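Local coordinates for protein CbbY (Rhodobacter sphaeroides, PDB 4UAS), which dephosphorylates the Rubisco inhibitor xylulose-1,5-bisphosphate to xylulose 5-phosphate with high selectivity, as a magnesium-dependent phosphatase of the haloacid dehalogenase superfamily, at residues G50-I55 with P70-H75; G32-W37 with K63-P68. All blocks are in the same frame, centred on the assembly; numbering follows the deposited sequence.

Interaction 1. Residues G50-I55 with P70-H75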
loop_
_atom_site.group_PDB
_atom_site.type_symbol
_atom_site.label_atom_id
_atom_site.label_comp_id
_atom_site.label_asym_id
_atom_site.label_seq_id
_atom_site.Cartn_x
_atom_site.Cartn_y
_atom_site.Cartn_z
ATOM N N GLY A 50 -2.464 8.259 2.013
ATOM C CA GLY A 50 -3.863 8.463 1.715
ATOM C C GLY A 50 -4.034 9.518 0.638
ATOM O O GLY A 50 -3.465 10.603 0.748
ATOM N N GLY A 51 -4.807 9.202 -0.383
ATOM C CA GLY A 51 -4.920 10.144 -1.484
ATOM C C GLY A 51 -5.583 11.463 -1.099
ATOM O O GLY A 51 -5.216 12.528 -1.582
ATOM N N LYS A 52 -6.610 11.403 -0.269
ATOM C CA LYS A 52 -7.321 12.626 0.107
ATOM C C LYS A 52 -6.383 13.510 0.928
ATOM O O LYS A 52 -6.338 14.758 0.733
ATOM C CB LYS A 52 -8.607 12.337 0.904
ATOM C CG LYS A 52 -9.712 11.708 0.102
ATOM C CD LYS A 52 -11.026 11.546 0.861
ATOM C CE LYS A 52 -10.967 10.732 2.093
ATOM N NZ LYS A 52 -10.461 9.347 1.985
ATOM N N GLU A 53 -5.647 12.886 1.862
ATOM C CA GLU A 53 -4.709 13.590 2.704
ATOM C C GLU A 53 -3.605 14.239 1.877
ATOM O O GLU A 53 -3.121 15.329 2.172
ATOM C CB GLU A 53 -4.132 12.644 3.770
ATOM C CG GLU A 53 -5.152 12.103 4.801
ATOM C CD GLU A 53 -6.009 10.925 4.317
ATOM O OE1 GLU A 53 -5.961 10.491 3.175
ATOM O OE2 GLU A 53 -6.775 10.420 5.221
ATOM N N ARG A 54 -3.147 13.540 0.850
ATOM C CA ARG A 54 -2.079 14.030 -0.013
ATOM C C ARG A 54 -2.598 15.242 -0.824
ATOM O O ARG A 54 -1.893 16.229 -0.948
ATOM C CB ARG A 54 -1.643 12.908 -0.990
ATOM C CG ARG A 54 -0.435 13.247 -1.770
ATOM C CD ARG A 54 0.107 12.076 -2.583
ATOM N NE ARG A 54 0.489 11.035 -1.684
ATOM C CZ ARG A 54 0.164 9.791 -1.767
ATOM N NH1 ARG A 54 -0.299 9.281 -2.907
ATOM N NH2 ARG A 54 0.309 8.987 -0.714
ATOM N N ILE A 55 -3.820 15.168 -1.355
ATOM C CA ILE A 55 -4.384 16.346 -2.037
ATOM C C ILE A 55 -4.457 17.512 -1.089
ATOM O O ILE A 55 -4.108 18.641 -1.435
ATOM C CB ILE A 55 -5.758 15.996 -2.693
ATOM C CG1 ILE A 55 -5.621 14.957 -3.792
ATOM C CG2 ILE A 55 -6.435 17.274 -3.194
ATOM C CD1 ILE A 55 -6.938 14.280 -4.124
ATOM N N PRO A 70 -14.935 19.684 -3.904
ATOM C CA PRO A 70 -14.420 19.191 -2.634
ATOM C C PRO A 70 -13.357 18.118 -2.875
ATOM O O PRO A 70 -13.421 17.386 -3.847
ATOM C CB PRO A 70 -15.652 18.570 -1.967
ATOM C CG PRO A 70 -16.828 19.341 -2.563
ATOM C CD PRO A 70 -16.402 19.547 -4.002
ATOM N N ILE A 71 -12.397 18.022 -1.941
ATOM C CA ILE A 71 -11.331 17.026 -2.045
ATOM C C ILE A 71 -11.887 15.648 -2.207
ATOM O O ILE A 71 -11.378 14.834 -2.959
ATOM C CB ILE A 71 -10.400 17.103 -0.856
ATOM C CG1 ILE A 71 -9.611 18.446 -0.873
ATOM C CG2 ILE A 71 -9.470 15.897 -0.790
ATOM C CD1 ILE A 71 -8.808 18.690 0.401
ATOM N N ALA A 72 -12.909 15.307 -1.467
ATOM C CA ALA A 72 -13.423 13.964 -1.571
ATOM C C ALA A 72 -13.902 13.599 -3.004
ATOM O O ALA A 72 -13.728 12.462 -3.461
ATOM C CB ALA A 72 -14.515 13.703 -0.551
ATOM N N ASP A 73 -14.469 14.598 -3.729
ATOM C CA ASP A 73 -14.923 14.399 -5.075
ATOM C C ASP A 73 -13.739 14.302 -6.066
ATOM O O ASP A 73 -13.799 13.527 -7.021
ATOM C CB ASP A 73 -15.897 15.510 -5.485
ATOM C CG ASP A 73 -17.164 15.468 -4.643
ATOM O OD1 ASP A 73 -17.818 14.421 -4.562
ATOM O OD2 ASP A 73 -17.335 16.366 -3.868
ATOM N N ILE A 74 -12.728 15.097 -5.825
ATOM C CA ILE A 74 -11.476 14.979 -6.624
ATOM C C ILE A 74 -10.890 13.568 -6.476
ATOM O O ILE A 74 -10.511 12.894 -7.445
ATOM C CB ILE A 74 -10.442 16.024 -6.260
ATOM C CG1 ILE A 74 -11.009 17.465 -6.429
ATOM C CG2 ILE A 74 -9.154 15.840 -7.070
ATOM C CD1 ILE A 74 -10.139 18.554 -5.890
ATOM N N HIS A 75 -10.816 13.130 -5.219
ATOM C CA HIS A 75 -10.291 11.802 -4.901
ATOM C C HIS A 75 -11.124 10.695 -5.494
ATOM O O HIS A 75 -10.557 9.703 -6.015
ATOM C CB HIS A 75 -10.124 11.648 -3.410
ATOM C CG HIS A 75 -9.510 10.366 -2.972
ATOM N ND1 HIS A 75 -10.204 9.453 -2.194
ATOM C CD2 HIS A 75 -8.305 9.820 -3.213
ATOM C CE1 HIS A 75 -9.461 8.379 -2.012
ATOM N NE2 HIS A 75 -8.294 8.570 -2.611
#
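Lys52 and His75 cross at about a right angle, and the contact is built outward from this pair. The aliphatic part of the lysine does the touching: its CG lies over one face of the imidazole, toward the rim, 3.3 Å from ND1 of His75. The imidazole reaches across because its CG stands anti to the backbone N (chi1 -176°), which carries the ring over the first turn of helix 51-61. There the backbone N of Lys52 lies over this same face of His75, 3.7 Å above the plane, offset toward the rim. CA of Gly51 approaches CD2 of His75 to 3.8 Å, a closeness that a side chain on Gly51 would forbid, since a modelled CB falls 2.7 Å from that CD2. Further out, CD of Lys52 passes 4.2 Å from CA of Ala72. The chain then bends twice, at chi3 (-59°) and chi4, and its ammonium forms a salt bridge with Asp145.

These helix starts belong to the helical cap of the haloacid dehalogenase fold, inserted between strands 4-7 and 110-114 of the core sheet. Substrate-binding residues occur in both segments: Gly50 to Arg54 in one, His75 in the other. The N-to-C directions of the short segments 51-55 and 71-75 differ by 121°, and their axes approach to 9.4 Å.

Away from the histidine the packing is aliphatic. Ile55 and Ile71 slide past each other in opposite directions, with CG2 of Ile55 4.1 Å from CG1 of Ile71. The other branch of Ile55 ends in CD1, 4.0 Å from CG2 of Ile74, and also lies against the CB of His75. CG2 of Ile71 rests on the carbonyl O of Lys52. Ile55 also touches Phe24 of helix 17-31, and Ile74 touches Leu31 of the same helix.

Interaction 2. Residues G32-W37 with K63-P68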
loop_
_atom_site.group_PDB
_atom_site.type_symbol
_atom_site.label_atom_id
_atom_site.label_comp_id
_atom_site.label_asym_id
_atom_site.label_seq_id
_atom_site.Cartn_x
_atom_site.Cartn_y
_atom_site.Cartn_z
ATOM N N GLY A 32 -9.882 20.498 -15.334
ATOM C CA GLY A 32 -9.572 21.829 -15.814
ATOM C C GLY A 32 -8.677 22.657 -14.971
ATOM O O GLY A 32 -8.619 23.880 -15.166
ATOM N N VAL A 33 -7.986 22.044 -14.029
ATOM C CA VAL A 33 -7.047 22.755 -13.170
ATOM C C VAL A 33 -5.652 22.635 -13.741
ATOM O O VAL A 33 -5.364 21.711 -14.527
ATOM C CB VAL A 33 -7.081 22.336 -11.684
ATOM C CG1 VAL A 33 -8.380 22.738 -11.039
ATOM C CG2 VAL A 33 -6.784 20.851 -11.513
ATOM N N ASP A 34 -4.758 23.536 -13.359
ATOM C CA ASP A 34 -3.394 23.580 -13.816
ATOM C C ASP A 34 -2.432 22.706 -13.026
ATOM O O ASP A 34 -1.233 22.602 -13.379
ATOM C CB ASP A 34 -2.885 25.026 -13.909
ATOM C CG ASP A 34 -2.727 25.723 -12.610
ATOM O OD1 ASP A 34 -3.339 25.320 -11.625
ATOM O OD2 ASP A 34 -1.960 26.720 -12.551
ATOM N N TRP A 35 -2.912 21.988 -12.049
ATOM C CA TRP A 35 -2.049 21.193 -11.173
ATOM C C TRP A 35 -1.425 20.047 -11.946
ATOM O O TRP A 35 -2.054 19.401 -12.778
ATOM C CB TRP A 35 -2.864 20.581 -10.000
ATOM C CG TRP A 35 -3.790 21.510 -9.314
ATOM C CD1 TRP A 35 -3.717 22.875 -9.197
ATOM C CD2 TRP A 35 -4.904 21.110 -8.551
ATOM N NE1 TRP A 35 -4.782 23.335 -8.477
ATOM C CE2 TRP A 35 -5.519 22.263 -8.047
ATOM C CE3 TRP A 35 -5.463 19.852 -8.256
ATOM C CZ2 TRP A 35 -6.668 22.211 -7.256
ATOM C CZ3 TRP A 35 -6.653 19.797 -7.495
ATOM C CH2 TRP A 35 -7.219 20.967 -6.967
ATOM N N PHE A 36 -0.144 19.767 -11.636
ATOM C CA PHE A 36 0.557 18.665 -12.289
ATOM C C PHE A 36 1.692 18.246 -11.347
ATOM O O PHE A 36 2.475 19.097 -10.919
ATOM C CB PHE A 36 1.133 19.088 -13.661
ATOM C CG PHE A 36 1.853 17.995 -14.307
ATOM C CD1 PHE A 36 1.114 16.991 -15.017
ATOM C CD2 PHE A 36 3.162 17.810 -14.197
ATOM C CE1 PHE A 36 1.721 15.921 -15.626
ATOM C CE2 PHE A 36 3.795 16.737 -14.767
ATOM C CZ PHE A 36 3.101 15.769 -15.491
ATOM N N TRP A 37 1.712 16.975 -10.995
ATOM C CA TRP A 37 2.709 16.431 -10.114
ATOM C C TRP A 37 3.779 15.628 -10.859
ATOM O O TRP A 37 3.518 14.559 -11.401
ATOM C CB TRP A 37 2.037 15.515 -9.080
ATOM C CG TRP A 37 1.090 16.232 -8.147
ATOM C CD1 TRP A 37 0.954 17.522 -7.962
ATOM C CD2 TRP A 37 0.178 15.578 -7.232
ATOM N NE1 TRP A 37 -0.009 17.803 -7.023
ATOM C CE2 TRP A 37 -0.490 16.610 -6.540
ATOM C CE3 TRP A 37 -0.145 14.253 -6.919
ATOM C CZ2 TRP A 37 -1.436 16.343 -5.552
ATOM C CZ3 TRP A 37 -1.096 14.023 -5.954
ATOM C CH2 TRP A 37 -1.731 15.037 -5.271
ATOM N N LYS A 63 0.226 27.348 -5.395
ATOM C CA LYS A 63 -0.132 28.687 -5.870
ATOM C C LYS A 63 -0.843 28.698 -7.207
ATOM O O LYS A 63 -1.012 29.752 -7.825
ATOM C CB LYS A 63 1.145 29.533 -5.894
ATOM C CG LYS A 63 1.826 29.698 -4.545
ATOM C CD LYS A 63 0.888 30.367 -3.522
ATOM C CE LYS A 63 1.108 29.962 -2.074
ATOM N NZ LYS A 63 2.549 29.911 -1.728
ATOM N N GLY A 64 -1.295 27.557 -7.670
ATOM C CA GLY A 64 -2.060 27.452 -8.882
ATOM C C GLY A 64 -3.566 27.569 -8.609
ATOM O O GLY A 64 -3.949 28.255 -7.663
ATOM N N ASP A 65 -4.378 26.941 -9.442
ATOM C CA ASP A 65 -5.791 27.139 -9.384
ATOM C C ASP A 65 -6.359 26.700 -8.040
ATOM O O ASP A 65 -5.890 25.715 -7.469
ATOM C CB ASP A 65 -6.502 26.329 -10.483
ATOM C CG ASP A 65 -6.203 26.769 -11.870
ATOM O OD1 ASP A 65 -5.932 27.989 -12.082
ATOM O OD2 ASP A 65 -6.398 25.915 -12.798
ATOM N N PRO A 66 -7.399 27.387 -7.560
ATOM C CA PRO A 66 -8.098 26.867 -6.349
ATOM C C PRO A 66 -8.833 25.586 -6.687
ATOM O O PRO A 66 -9.195 25.339 -7.821
ATOM C CB PRO A 66 -9.051 27.994 -6.003
ATOM C CG PRO A 66 -9.292 28.673 -7.241
ATOM C CD PRO A 66 -8.047 28.589 -8.079
ATOM N N ALA A 67 -9.063 24.742 -5.691
ATOM C CA ALA A 67 -9.826 23.522 -5.945
ATOM C C ALA A 67 -11.238 23.846 -6.437
ATOM O O ALA A 67 -11.937 24.626 -5.797
ATOM C CB ALA A 67 -9.934 22.716 -4.670
ATOM N N PRO A 68 -11.670 23.228 -7.537
ATOM C CA PRO A 68 -13.019 23.526 -8.048
ATOM C C PRO A 68 -14.105 22.555 -7.559
ATOM O O PRO A 68 -15.261 22.809 -7.765
ATOM C CB PRO A 68 -12.835 23.338 -9.556
ATOM C CG PRO A 68 -11.926 22.172 -9.655
ATOM C CD PRO A 68 -10.918 22.404 -8.513
HETATM O O HOH W 1 -3.369 29.102 -11.786
#
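Val33 and Asp65 bring the two irregular segments together, their CA atoms 5.9 Å apart, where the chain directions differ by 137°. Just before, Gly32 ends helix 17-31 in a Schellman motif. Asp34 and Asp65 then grip each other reciprocally: N of Asp65 gives an almost straight bond to OD1 of Asp34 (2.9 Å), on its syn side, while N of Asp34 gives a more bent one to OD2 of Asp65 (2.9 Å), met from above the carboxylate plane. With chi1 at 68°, the Asp34 carboxylate is placed between its own backbone N and carbonyl carbon, stacked on that of Asp65 with planes 25° apart. OD1 of Asp34 and OD2 of Asp65 are consequently 3.3 Å apart, two acceptors whose repulsion is probably offset by the backbone N-H groups and by a water donating to both carboxylates.

Trp35 lies edge-on to the second segment. Its NE1 bonds to the carbonyl O of Asp65 (2.8 Å), which lies in the indole plane and also accepts from Gln62, while CH2 of Trp35 meets CB of Ala67 at 4.0 Å. Over one face of this indole sits CG2 of Val33; CG1 of Val33 touches CD of Pro68 (3.6 Å). A leucine in place of Trp35 would probably leave the carbonyl of Asp65 without its indole donor and open a gap beside Ala67.

Phe28 and Phe58 meet Trp35 edge-to-face and so join loop 32-37 to helices 17-31 and 51-61, while Ala67 touches Leu59; the two segments are inter-helix loops of the helical cap of this haloacid dehalogenase-type phosphatase.

The segments of the two contacts alternate along the chain, and the contact centres lie 13 Å apart in the same helical cap. They share three packing contacts: CD1 of Ile74 meets CH2 of Trp35 at 3.9 Å, CD of Arg54 meets CZ3 of Trp37 at 4.1 Å, and CG1 of Ile55 meets CH2 of Trp37 at 4.2 Å. Interaction 1 faces the substrate site, with the side chain of His75 about 4 Å from that of substrate-binding Ser118, and Gly51, by its nearest atoms, about 13 Å from the magnesium ion held by Asp8, Asp10 and Asp176. Interaction 2 is farther away, at the surface; the side chain of Trp35 is about 9 Å from that of substrate-binding Lys78.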